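Local coordinates for putative uncharacterized protein (Ustilago maydis, PDB 4GNX) that is the subunit of fungal replication protein A built from successive OB folds that binds single-stranded DNA, probably shielding it during replication and repair, at residues E185-P188 with T189-G192. Residues are numbered along the deposited sequence; the frame is centred on the assembly and turned at random.
Sequences ETFP and TNAG
A short 3-10 segment, 187-189, following helix 181-185 brings the N-H groups of T189 and N190 to the carbonyl oxygens of T186 and F187. Two weak backbone hydrogen bonds hold these overlapping turns: T189 N donates to T186 O over 3.0 Å, bent to 126° at the hydrogen, and N190 N donates to F187 O over 3.4 Å. P188 has no N-H to give; its CB leaves the backbone away from T189-G192 but still touches T189 N, and the side chain meets Y145 and R163 on the neighbouring strands. T186 is where the chain leaves helical geometry, yet its OG1 stays tied to the helix by a hydrogen bond to K182 O. CB of T189 sits just beyond T186 O, with CG2 anti to the backbone N and OG1 beside that N; OG1 remains 3.4 Å from T186 O, at an angle too poor for a hydrogen bond.

In this OB fold of replication protein A, the 3-10 segment lies on the connection between helix 181-185 and strand 198-207, about 11 Å from the bound DNA at the nearest atoms. F187 is its buried residue: CG anti to the backbone N (chi1 -173°) sends the ring among L142, L165 and M222 of three strands, where it meets the ring of Y145 edge-to-face. The amide of N190 comes obliquely to this ring, ND2 lying 3.5 Å from F187 CD1, with the amide and ring planes 71° apart. ND2 also sits close to F187 O, though the angle there does not make a hydrogen bond. On the side towards strand 220-224, N190 touches I224.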
ATOM      1  N   GLU C 185      19.818 -23.388   4.983  1.00 80.12           N
ATOM      2  CA  GLU C 185      20.316 -24.736   5.253  1.00 82.70           C
ATOM      3  C   GLU C 185      21.834 -24.835   5.166  1.00 81.39           C
ATOM      4  O   GLU C 185      22.502 -25.121   6.158  1.00 82.16           O
ATOM      5  CB  GLU C 185      19.691 -25.742   4.291  1.00 86.90           C
ATOM      6  CG  GLU C 185      18.177 -25.690   4.245  1.00 89.30           C
ATOM      7  CD  GLU C 185      17.596 -26.657   3.236  1.00 93.86           C
ATOM      8  OE1 GLU C 185      18.155 -27.769   3.094  1.00 97.04           O
ATOM      9  OE2 GLU C 185      16.586 -26.303   2.585  1.00 93.95           O
ATOM     10  N   THR C 186      22.361 -24.561   3.977  1.00 79.74           N
ATOM     11  CA  THR C 186      23.763 -24.799   3.647  1.00 80.34           C
ATOM     12  C   THR C 186      24.729 -23.864   4.357  1.00 78.48           C
ATOM     13  O   THR C 186      25.925 -23.873   4.070  1.00 78.85           O
ATOM     14  CB  THR C 186      24.001 -24.670   2.130  1.00 80.72           C
ATOM     15  OG1 THR C 186      23.484 -23.414   1.672  1.00 77.57           O
ATOM     16  CG2 THR C 186      23.324 -25.811   1.372  1.00 83.11           C
ATOM     17  N   PHE C 187      24.219 -23.067   5.286  1.00 77.24           N
ATOM     18  CA  PHE C 187      25.021 -21.989   5.856  1.00 77.53           C
ATOM     19  C   PHE C 187      26.333 -22.427   6.512  1.00 80.78           C
ATOM     20  O   PHE C 187      27.381 -21.833   6.231  1.00 82.39           O
ATOM     21  CB  PHE C 187      24.214 -21.105   6.807  1.00 75.60           C
ATOM     22  CG  PHE C 187      24.969 -19.896   7.283  1.00 75.26           C
ATOM     23  CD1 PHE C 187      25.518 -18.997   6.367  1.00 74.75           C
ATOM     24  CD2 PHE C 187      25.139 -19.654   8.641  1.00 76.08           C
ATOM     25  CE1 PHE C 187      26.213 -17.880   6.802  1.00 75.07           C
ATOM     26  CE2 PHE C 187      25.841 -18.539   9.082  1.00 75.97           C
ATOM     27  CZ  PHE C 187      26.373 -17.650   8.163  1.00 75.63           C
ATOM     28  N   PRO C 188      26.284 -23.448   7.393  1.00 82.38           N
ATOM     29  CA  PRO C 188      27.551 -23.887   7.998  1.00 85.22           C
ATOM     30  C   PRO C 188      28.512 -24.642   7.055  1.00 87.84           C
ATOM     31  O   PRO C 188      29.672 -24.824   7.404  1.00 90.89           O
ATOM     32  CB  PRO C 188      27.113 -24.749   9.185  1.00 87.20           C
ATOM     33  CG  PRO C 188      25.677 -25.070   8.959  1.00 85.36           C
ATOM     34  CD  PRO C 188      25.101 -24.027   8.064  1.00 82.00           C
ATOM     35  N   THR C 189      28.031 -25.063   5.884  1.00 87.83           N
ATOM     36  CA  THR C 189      28.875 -25.572   4.784  1.00 89.99           C
ATOM     37  C   THR C 189      30.040 -24.636   4.440  1.00 90.49           C
ATOM     38  O   THR C 189      31.163 -25.086   4.210  1.00 93.74           O
ATOM     39  CB  THR C 189      28.029 -25.791   3.503  1.00 89.08           C
ATOM     40  OG1 THR C 189      27.209 -26.955   3.664  1.00 88.92           O
ATOM     41  CG2 THR C 189      28.905 -25.928   2.238  1.00 92.16           C
ATOM     42  N   ASN C 190      29.751 -23.337   4.401  1.00 87.81           N
ATOM     43  CA  ASN C 190      30.710 -22.317   3.983  1.00 88.88           C
ATOM     44  C   ASN C 190      31.919 -22.260   4.897  1.00 91.90           C
ATOM     45  O   ASN C 190      31.793 -22.413   6.118  1.00 91.20           O
ATOM     46  CB  ASN C 190      30.030 -20.949   3.934  1.00 85.25           C
ATOM     47  CG  ASN C 190      28.656 -21.009   3.292  1.00 82.42           C
ATOM     48  OD1 ASN C 190      28.499 -21.542   2.191  1.00 83.41           O
ATOM     49  ND2 ASN C 190      27.650 -20.479   3.985  1.00 78.67           N
ATOM     50  N   ALA C 191      33.085 -22.046   4.292  1.00 94.87           N
ATOM     51  CA  ALA C 191      34.346 -22.036   5.017  1.00 98.04           C
ATOM     52  C   ALA C 191      34.464 -20.806   5.912  1.00 97.11           C
ATOM     53  O   ALA C 191      33.931 -19.739   5.593  1.00 93.21           O
ATOM     54  CB  ALA C 191      35.510 -22.107   4.045  1.00101.47           C
ATOM     55  N   GLY C 192      35.147 -20.984   7.046  1.00101.10           N
ATOM     56  CA  GLY C 192      35.483 -19.895   7.975  1.00101.41           C
ATOM     57  C   GLY C 192      34.311 -19.285   8.718  1.00 97.67           C
ATOM     58  O   GLY C 192      34.444 -18.243   9.363  1.00 97.30           O
TER